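Local coordinates for protein polyketide biosynthesis 3-hydroxy-3-methylglutaryl-ACP synthase PksG (Bacillus subtilis, PDB 4YXT) that catalyses the aldol condensation of an acetyl group carried by an acyl carrier protein with a beta-ketothioester polyketide intermediate during bacillaene biosynthesis, at residues T282-V294 against F303-F315. The protein carries 1 engineered substitution. Residues are numbered along the deposited sequence; the frame is centred on the assembly and turned at random.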
ATOM      1  N   THR A 282       0.563 -31.657 -16.441  1.00 28.96           N
ATOM      2  CA  THR A 282       1.860 -31.099 -16.769  1.00 28.46           C
ATOM      3  C   THR A 282       2.119 -29.693 -16.159  1.00 28.04           C
ATOM      4  O   THR A 282       3.114 -29.485 -15.476  1.00 27.26           O
ATOM      5  CB  THR A 282       1.962 -31.002 -18.277  1.00 28.60           C
ATOM      6  OG1 THR A 282       1.741 -32.298 -18.807  1.00 30.55           O
ATOM      7  CG2 THR A 282       3.307 -30.552 -18.701  1.00 31.82           C
ATOM      8  N   ARG A 283       1.203 -28.753 -16.386  1.00 24.52           N
ATOM      9  CA  ARG A 283       1.517 -27.350 -16.241  1.00 22.61           C
ATOM     10  C   ARG A 283       0.999 -26.680 -15.031  1.00 22.47           C
ATOM     11  O   ARG A 283       1.401 -25.567 -14.743  1.00 21.42           O
ATOM     12  CB  ARG A 283       0.939 -26.607 -17.427  1.00 24.02           C
ATOM     13  CG  ARG A 283       1.630 -26.959 -18.708  1.00 23.96           C
ATOM     14  CD  ARG A 283       1.486 -25.816 -19.662  1.00 26.60           C
ATOM     15  NE  ARG A 283       0.105 -25.498 -19.956  1.00 24.63           N
ATOM     16  CZ  ARG A 283      -0.258 -24.445 -20.669  1.00 26.42           C
ATOM     17  NH1 ARG A 283       0.660 -23.580 -21.149  1.00 27.14           N
ATOM     18  NH2 ARG A 283      -1.531 -24.271 -20.929  1.00 24.67           N
ATOM     19  N   VAL A 284       0.048 -27.311 -14.355  1.00 22.42           N
ATOM     20  CA  VAL A 284      -0.724 -26.650 -13.331  1.00 22.64           C
ATOM     21  C   VAL A 284      -0.641 -27.338 -11.985  1.00 21.92           C
ATOM     22  O   VAL A 284      -0.434 -26.685 -10.927  1.00 19.26           O
ATOM     23  CB  VAL A 284      -2.191 -26.563 -13.763  1.00 23.76           C
ATOM     24  CG1 VAL A 284      -3.004 -25.765 -12.770  1.00 24.51           C
ATOM     25  CG2 VAL A 284      -2.296 -25.956 -15.160  1.00 26.08           C
ATOM     26  N   LYS A 285      -0.773 -28.654 -12.007  1.00 22.64           N
ATOM     27  CA  LYS A 285      -0.761 -29.439 -10.784  1.00 26.38           C
ATOM     28  C   LYS A 285       0.531 -29.257  -9.975  1.00 23.30           C
ATOM     29  O   LYS A 285       0.457 -29.220  -8.793  1.00 23.11           O
ATOM     30  CB  LYS A 285      -1.010 -30.928 -11.077  1.00 30.03           C
ATOM     31  CG  LYS A 285      -0.696 -31.856  -9.913  1.00 32.80           C
ATOM     32  CD  LYS A 285      -1.239 -33.260 -10.143  1.00 37.61           C
ATOM     33  CE  LYS A 285      -1.354 -34.064  -8.833  1.00 37.82           C
ATOM     34  NZ  LYS A 285      -0.005 -34.463  -8.318  1.00 40.21           N
ATOM     35  N   PRO A 286       1.710 -29.143 -10.600  1.00 24.02           N
ATOM     36  CA  PRO A 286       2.848 -28.838  -9.685  1.00 26.92           C
ATOM     37  C   PRO A 286       2.635 -27.599  -8.718  1.00 29.06           C
ATOM     38  O   PRO A 286       2.924 -27.666  -7.483  1.00 29.65           O
ATOM     39  CB  PRO A 286       4.004 -28.623 -10.655  1.00 26.78           C
ATOM     40  CG  PRO A 286       3.650 -29.533 -11.826  1.00 25.01           C
ATOM     41  CD  PRO A 286       2.165 -29.402 -11.968  1.00 24.37           C
ATOM     42  N   GLY A 287       2.061 -26.528  -9.265  1.00 27.13           N
ATOM     43  CA  GLY A 287       1.832 -25.310  -8.502  1.00 25.34           C
ATOM     44  C   GLY A 287       0.871 -25.448  -7.351  1.00 26.63           C
ATOM     45  O   GLY A 287       0.965 -24.677  -6.424  1.00 22.73           O
ATOM     46  N   LEU A 288      -0.013 -26.462  -7.373  1.00 28.29           N
ATOM     47  CA  LEU A 288      -1.052 -26.607  -6.333  1.00 30.76           C
ATOM     48  C   LEU A 288      -0.597 -27.365  -5.105  1.00 28.98           C
ATOM     49  O   LEU A 288      -1.283 -27.343  -4.090  1.00 28.36           O
ATOM     50  CB  LEU A 288      -2.303 -27.327  -6.890  1.00 35.88           C
ATOM     51  CG  LEU A 288      -3.266 -26.543  -7.787  1.00 40.38           C
ATOM     52  CD1 LEU A 288      -2.560 -26.133  -9.065  1.00 46.17           C
ATOM     53  CD2 LEU A 288      -4.461 -27.398  -8.144  1.00 41.49           C
ATOM     54  N   ASN A 289       0.529 -28.061  -5.204  1.00 26.79           N
ATOM     55  CA  ASN A 289       1.027 -28.863  -4.107  1.00 25.32           C
ATOM     56  C   ASN A 289       1.073 -28.150  -2.750  1.00 26.21           C
ATOM     57  O   ASN A 289       0.431 -28.613  -1.781  1.00 26.64           O
ATOM     58  CB  ASN A 289       2.395 -29.411  -4.464  1.00 28.83           C
ATOM     59  CG  ASN A 289       2.896 -30.453  -3.467  1.00 29.68           C
ATOM     60  OD1 ASN A 289       3.116 -30.185  -2.306  1.00 26.90           O
ATOM     61  ND2 ASN A 289       3.092 -31.641  -3.955  1.00 35.43           N
ATOM     62  N   TYR A 290       1.773 -27.014  -2.644  1.00 25.80           N
ATOM     63  CA  TYR A 290       1.874 -26.338  -1.320  1.00 25.78           C
ATOM     64  C   TYR A 290       0.571 -25.645  -0.920  1.00 24.00           C
ATOM     65  O   TYR A 290       0.193 -25.546   0.251  1.00 20.32           O
ATOM     66  CB  TYR A 290       3.011 -25.318  -1.303  1.00 25.49           C
ATOM     67  CG  TYR A 290       4.353 -25.878  -1.536  1.00 28.88           C
ATOM     68  CD1 TYR A 290       4.640 -27.220  -1.256  1.00 30.91           C
ATOM     69  CD2 TYR A 290       5.365 -25.084  -2.034  1.00 30.23           C
ATOM     70  CE1 TYR A 290       5.887 -27.741  -1.475  1.00 33.83           C
ATOM     71  CE2 TYR A 290       6.636 -25.602  -2.259  1.00 31.28           C
ATOM     72  CZ  TYR A 290       6.910 -26.927  -1.977  1.00 34.26           C
ATOM     73  OH  TYR A 290       8.189 -27.457  -2.223  1.00 31.15           O
ATOM     74  N   CYS A 291      -0.116 -25.144  -1.918  1.00 24.32           N
ATOM     75  CA  CYS A 291      -1.381 -24.494  -1.670  1.00 24.97           C
ATOM     76  C   CYS A 291      -2.333 -25.419  -0.942  1.00 24.42           C
ATOM     77  O   CYS A 291      -3.012 -24.996  -0.031  1.00 23.33           O
ATOM     78  CB  CYS A 291      -1.975 -24.002  -3.006  1.00 27.02           C
ATOM     79  SG  CYS A 291      -0.953 -22.680  -3.716  1.00 29.96           S
ATOM     80  N   GLN A 292      -2.342 -26.687  -1.324  1.00 23.58           N
ATOM     81  CA  GLN A 292      -3.166 -27.671  -0.664  1.00 27.21           C
ATOM     82  C   GLN A 292      -2.802 -27.946   0.779  1.00 26.15           C
ATOM     83  O   GLN A 292      -3.567 -28.603   1.455  1.00 26.95           O
ATOM     84  CB  GLN A 292      -3.014 -29.019  -1.341  1.00 31.13           C
ATOM     85  CG  GLN A 292      -3.540 -29.078  -2.754  1.00 38.71           C
ATOM     86  CD  GLN A 292      -3.567 -30.507  -3.219  1.00 44.77           C
ATOM     87  OE1 GLN A 292      -4.467 -31.260  -2.848  1.00 52.87           O
ATOM     88  NE2 GLN A 292      -2.550 -30.908  -3.975  1.00 44.76           N
ATOM     89  N   ARG A 293      -1.632 -27.511   1.230  1.00 23.10           N
ATOM     90  CA  ARG A 293      -1.186 -27.814   2.572  1.00 24.25           C
ATOM     91  C   ARG A 293      -1.233 -26.621   3.500  1.00 26.21           C
ATOM     92  O   ARG A 293      -1.214 -26.767   4.739  1.00 23.07           O
ATOM     93  CB  ARG A 293       0.203 -28.435   2.520  1.00 24.16           C
ATOM     94  CG  ARG A 293       0.299 -29.697   1.681  1.00 25.21           C
ATOM     95  CD  ARG A 293       1.721 -30.304   1.673  1.00 25.80           C
ATOM     96  NE  ARG A 293       2.059 -30.662   3.036  1.00 24.84           N
ATOM     97  CZ  ARG A 293       3.231 -31.059   3.463  1.00 23.66           C
ATOM     98  NH1 ARG A 293       4.275 -31.127   2.653  1.00 23.18           N
ATOM     99  NH2 ARG A 293       3.352 -31.322   4.750  1.00 25.82           N
ATOM    100  N   VAL A 294      -1.380 -25.440   2.906  1.00 26.54           N
ATOM    101  CA  VAL A 294      -1.496 -24.195   3.692  1.00 26.49           C
ATOM    102  C   VAL A 294      -2.888 -23.532   3.729  1.00 23.56           C
ATOM    103  O   VAL A 294      -3.318 -22.937   4.732  1.00 22.77           O
ATOM    104  CB  VAL A 294      -0.425 -23.203   3.177  1.00 27.41           C
ATOM    105  CG1 VAL A 294      -0.235 -22.070   4.160  1.00 29.82           C
ATOM    106  CG2 VAL A 294       0.905 -23.933   3.064  1.00 30.84           C
ATOM    107  N   PHE A 303       2.049 -16.266  -4.990  1.00 21.22           N
ATOM    108  CA  PHE A 303       3.446 -16.546  -4.732  1.00 20.02           C
ATOM    109  C   PHE A 303       3.689 -17.977  -4.253  1.00 19.83           C
ATOM    110  O   PHE A 303       4.673 -18.563  -4.669  1.00 17.93           O
ATOM    111  CB  PHE A 303       4.048 -15.554  -3.735  1.00 21.52           C
ATOM    112  CG  PHE A 303       4.148 -14.134  -4.247  1.00 23.53           C
ATOM    113  CD1 PHE A 303       4.329 -13.853  -5.616  1.00 25.94           C
ATOM    114  CD2 PHE A 303       4.129 -13.076  -3.349  1.00 26.49           C
ATOM    115  CE1 PHE A 303       4.426 -12.536  -6.054  1.00 28.26           C
ATOM    116  CE2 PHE A 303       4.230 -11.748  -3.789  1.00 28.84           C
ATOM    117  CZ  PHE A 303       4.392 -11.495  -5.141  1.00 30.02           C
ATOM    118  N   LEU A 304       2.798 -18.505  -3.391  1.00 16.35           N
ATOM    119  CA  LEU A 304       2.869 -19.842  -2.881  1.00 18.95           C
ATOM    120  C   LEU A 304       2.738 -20.889  -3.964  1.00 20.19           C
ATOM    121  O   LEU A 304       3.399 -21.941  -3.881  1.00 21.19           O
ATOM    122  CB  LEU A 304       1.770 -20.057  -1.799  1.00 21.23           C
ATOM    123  CG  LEU A 304       1.782 -21.341  -0.976  1.00 23.57           C
ATOM    124  CD1 LEU A 304       3.016 -21.405  -0.117  1.00 25.30           C
ATOM    125  CD2 LEU A 304       0.524 -21.489  -0.113  1.00 24.31           C
ATOM    126  N   ALA A 305       1.873 -20.623  -4.959  1.00 20.48           N
ATOM    127  CA  ALA A 305       1.693 -21.505  -6.111  1.00 20.80           C
ATOM    128  C   ALA A 305       2.910 -21.398  -7.008  1.00 19.90           C
ATOM    129  O   ALA A 305       3.355 -22.362  -7.679  1.00 21.89           O
ATOM    130  CB  ALA A 305       0.420 -21.116  -6.904  1.00 20.85           C
ATOM    131  N   LEU A 306       3.481 -20.224  -7.048  1.00 19.40           N
ATOM    132  CA  LEU A 306       4.695 -20.063  -7.881  1.00 19.03           C
ATOM    133  C   LEU A 306       5.898 -20.846  -7.300  1.00 21.02           C
ATOM    134  O   LEU A 306       6.581 -21.592  -7.985  1.00 25.31           O
ATOM    135  CB  LEU A 306       5.060 -18.606  -7.938  1.00 18.16           C
ATOM    136  CG  LEU A 306       6.233 -18.241  -8.865  1.00 16.47           C
ATOM    137  CD1 LEU A 306       5.763 -18.598 -10.217  1.00 17.90           C
ATOM    138  CD2 LEU A 306       6.543 -16.761  -8.756  1.00 16.51           C
ATOM    139  N   ALA A 307       6.159 -20.645  -6.033  1.00 23.35           N
ATOM    140  CA  ALA A 307       7.138 -21.435  -5.269  1.00 24.61           C
ATOM    141  C   ALA A 307       6.903 -22.946  -5.423  1.00 24.91           C
ATOM    142  O   ALA A 307       7.847 -23.728  -5.622  1.00 23.78           O
ATOM    143  CB  ALA A 307       7.051 -21.067  -3.800  1.00 23.32           C
ATOM    144  N   SER A 308       5.630 -23.336  -5.358  1.00 28.02           N
ATOM    145  CA  SER A 308       5.255 -24.741  -5.486  1.00 26.07           C
ATOM    146  C   SER A 308       5.661 -25.239  -6.837  1.00 25.96           C
ATOM    147  O   SER A 308       6.223 -26.318  -6.903  1.00 27.19           O
ATOM    148  CB  SER A 308       3.762 -24.991  -5.234  1.00 26.06           C
ATOM    149  OG  SER A 308       3.466 -26.411  -5.136  1.00 21.84           O
ATOM    150  N   THR A 309       5.430 -24.433  -7.891  1.00 25.22           N
ATOM    151  CA  THR A 309       5.765 -24.793  -9.273  1.00 24.70           C
ATOM    152  C   THR A 309       7.281 -24.967  -9.474  1.00 26.06           C
ATOM    153  O   THR A 309       7.770 -25.898 -10.192  1.00 21.98           O
ATOM    154  CB  THR A 309       5.286 -23.710 -10.274  1.00 25.42           C
ATOM    155  OG1 THR A 309       3.849 -23.610 -10.280  1.00 23.18           O
ATOM    156  CG2 THR A 309       5.790 -23.981 -11.677  1.00 26.76           C
ATOM    157  N   ILE A 310       8.020 -24.054  -8.858  1.00 27.07           N
ATOM    158  CA  ILE A 310       9.462 -24.089  -8.923  1.00 27.22           C
ATOM    159  C   ILE A 310      10.034 -25.262  -8.146  1.00 24.74           C
ATOM    160  O   ILE A 310      10.907 -25.891  -8.647  1.00 27.58           O
ATOM    161  CB  ILE A 310      10.123 -22.760  -8.500  1.00 29.74           C
ATOM    162  CG1 ILE A 310       9.748 -21.666  -9.507  1.00 28.76           C
ATOM    163  CG2 ILE A 310      11.645 -22.923  -8.475  1.00 33.07           C
ATOM    164  CD1 ILE A 310       9.883 -20.271  -8.997  1.00 27.45           C
ATOM    165  N   ASP A 311       9.549 -25.577  -6.946  1.00 26.73           N
ATOM    166  CA  ASP A 311      10.052 -26.745  -6.224  1.00 26.09           C
ATOM    167  C   ASP A 311       9.615 -28.075  -6.868  1.00 28.47           C
ATOM    168  O   ASP A 311      10.406 -28.997  -6.958  1.00 26.25           O
ATOM    169  CB  ASP A 311       9.658 -26.727  -4.732  1.00 27.36           C
ATOM    170  CG  ASP A 311      10.555 -25.791  -3.887  1.00 29.24           C
ATOM    171  OD1 ASP A 311      11.429 -25.097  -4.459  1.00 26.16           O
ATOM    172  OD2 ASP A 311      10.383 -25.739  -2.642  1.00 29.50           O
ATOM    173  N   GLN A 312       8.382 -28.166  -7.354  1.00 30.35           N
ATOM    174  CA  GLN A 312       7.834 -29.460  -7.770  1.00 29.77           C
ATOM    175  C   GLN A 312       7.935 -29.728  -9.247  1.00 30.08           C
ATOM    176  O   GLN A 312       7.811 -30.866  -9.661  1.00 31.99           O
ATOM    177  CB  GLN A 312       6.401 -29.603  -7.285  1.00 30.36           C
ATOM    178  CG  GLN A 312       6.237 -29.332  -5.798  1.00 30.26           C
ATOM    179  CD  GLN A 312       6.954 -30.336  -4.923  1.00 32.93           C
ATOM    180  OE1 GLN A 312       7.559 -29.983  -3.889  1.00 34.40           O
ATOM    181  NE2 GLN A 312       6.908 -31.597  -5.329  1.00 33.65           N
ATOM    182  N   GLY A 313       8.254 -28.722 -10.048  1.00 32.80           N
ATOM    183  CA  GLY A 313       8.213 -28.872 -11.490  1.00 32.71           C
ATOM    184  C   GLY A 313       9.550 -29.294 -12.041  1.00 31.03           C
ATOM    185  O   GLY A 313      10.459 -29.493 -11.305  1.00 29.84           O
ATOM    186  N   ARG A 314       9.639 -29.438 -13.354  1.00 32.96           N
ATOM    187  CA  ARG A 314      10.854 -29.919 -14.026  1.00 36.35           C
ATOM    188  C   ARG A 314      11.603 -28.768 -14.693  1.00 34.63           C
ATOM    189  O   ARG A 314      11.070 -28.129 -15.596  1.00 36.71           O
ATOM    190  CB  ARG A 314      10.492 -30.978 -15.089  1.00 36.48           C
ATOM    191  CG  ARG A 314      11.719 -31.578 -15.797  1.00 44.08           C
ATOM    192  CD  ARG A 314      11.378 -32.624 -16.836  1.00 44.57           C
ATOM    193  NE  ARG A 314      10.464 -33.655 -16.343  1.00 47.89           N
ATOM    194  CZ  ARG A 314       9.977 -34.642 -17.101  1.00 53.77           C
ATOM    195  NH1 ARG A 314      10.334 -34.756 -18.385  1.00 59.81           N
ATOM    196  NH2 ARG A 314       9.155 -35.544 -16.576  1.00 49.93           N
ATOM    197  N   PHE A 315      12.827 -28.500 -14.245  1.00 34.76           N
ATOM    198  CA  PHE A 315      13.632 -27.391 -14.781  1.00 34.04           C
ATOM    199  C   PHE A 315      15.010 -27.812 -15.237  1.00 39.74           C
ATOM    200  O   PHE A 315      16.020 -27.296 -14.752  1.00 45.76           O
ATOM    201  CB  PHE A 315      13.695 -26.247 -13.772  1.00 29.62           C
ATOM    202  CG  PHE A 315      12.377 -25.563 -13.592  1.00 28.91           C
ATOM    203  CD1 PHE A 315      12.016 -24.490 -14.401  1.00 30.17           C
ATOM    204  CD2 PHE A 315      11.464 -26.040 -12.694  1.00 27.35           C
ATOM    205  CE1 PHE A 315      10.759 -23.892 -14.282  1.00 29.11           C
ATOM    206  CE2 PHE A 315      10.225 -25.441 -12.551  1.00 28.68           C
ATOM    207  CZ  PHE A 315       9.874 -24.357 -13.322  1.00 27.08           C
TER
HETATM  208  O   HOH W   1       2.458 -25.597 -11.640  1.00 23.38           O
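P286 offers its carbonyl to the hydroxyl of S308. S308 OG donates to P286 O over 2.7 Å, in the carbonyl plane. The P286 ring also packs by CB against Q312 CB.

The closest CA atoms are those of G287 and T309, 4.0 Å apart. T309 OG1 lies directly against G287 CA. It donates to A305 O in its own helix, and a water bridges T309 OG1 to the G287 backbone; its bond to G287 N is weak. G287 O receives a CA-H...O contact from A305 CA at 3.3 Å.

N289 lays its amide over that of Q312, the two planes 20° apart.

Y290 returns to S308 with its backbone: Y290 N donates to S308 OG over 3.1 Å, nearly straight at 161°. With chi1 at -170°, S308 swings OG away from its own N and between P286 O and Y290 N. The hydroxyl lies above one face of the Y290 ring, toward the rim. The phenol donates to the anti lone pair of D311 OD2, with Y290 OH to D311 OD2 at 2.8 Å. Ring and carboxylate stand almost perpendicular. I352, E353 and L356 of helix 352-357 also touch the tyrosine.

C291 SG sits 3.8 Å from A305 CB. L304 CD2 reaches C291 and then V294 CB, also at 3.8 Å. T251 touches both C291 and A305; L304 rests on V11 of the central sheet.

The contact joins the broken helical run after helix 273-283 to helix 301-312 in the thiolase-like fold. A305 lies about 7 Å, between side chains, from H250, the probable proton donor/acceptor. S308 OG, donor to P286 O and acceptor from Y290 N, probably holds the 286-290 backbone against the helix, while the D311 bond probably limits movement of the phenol end.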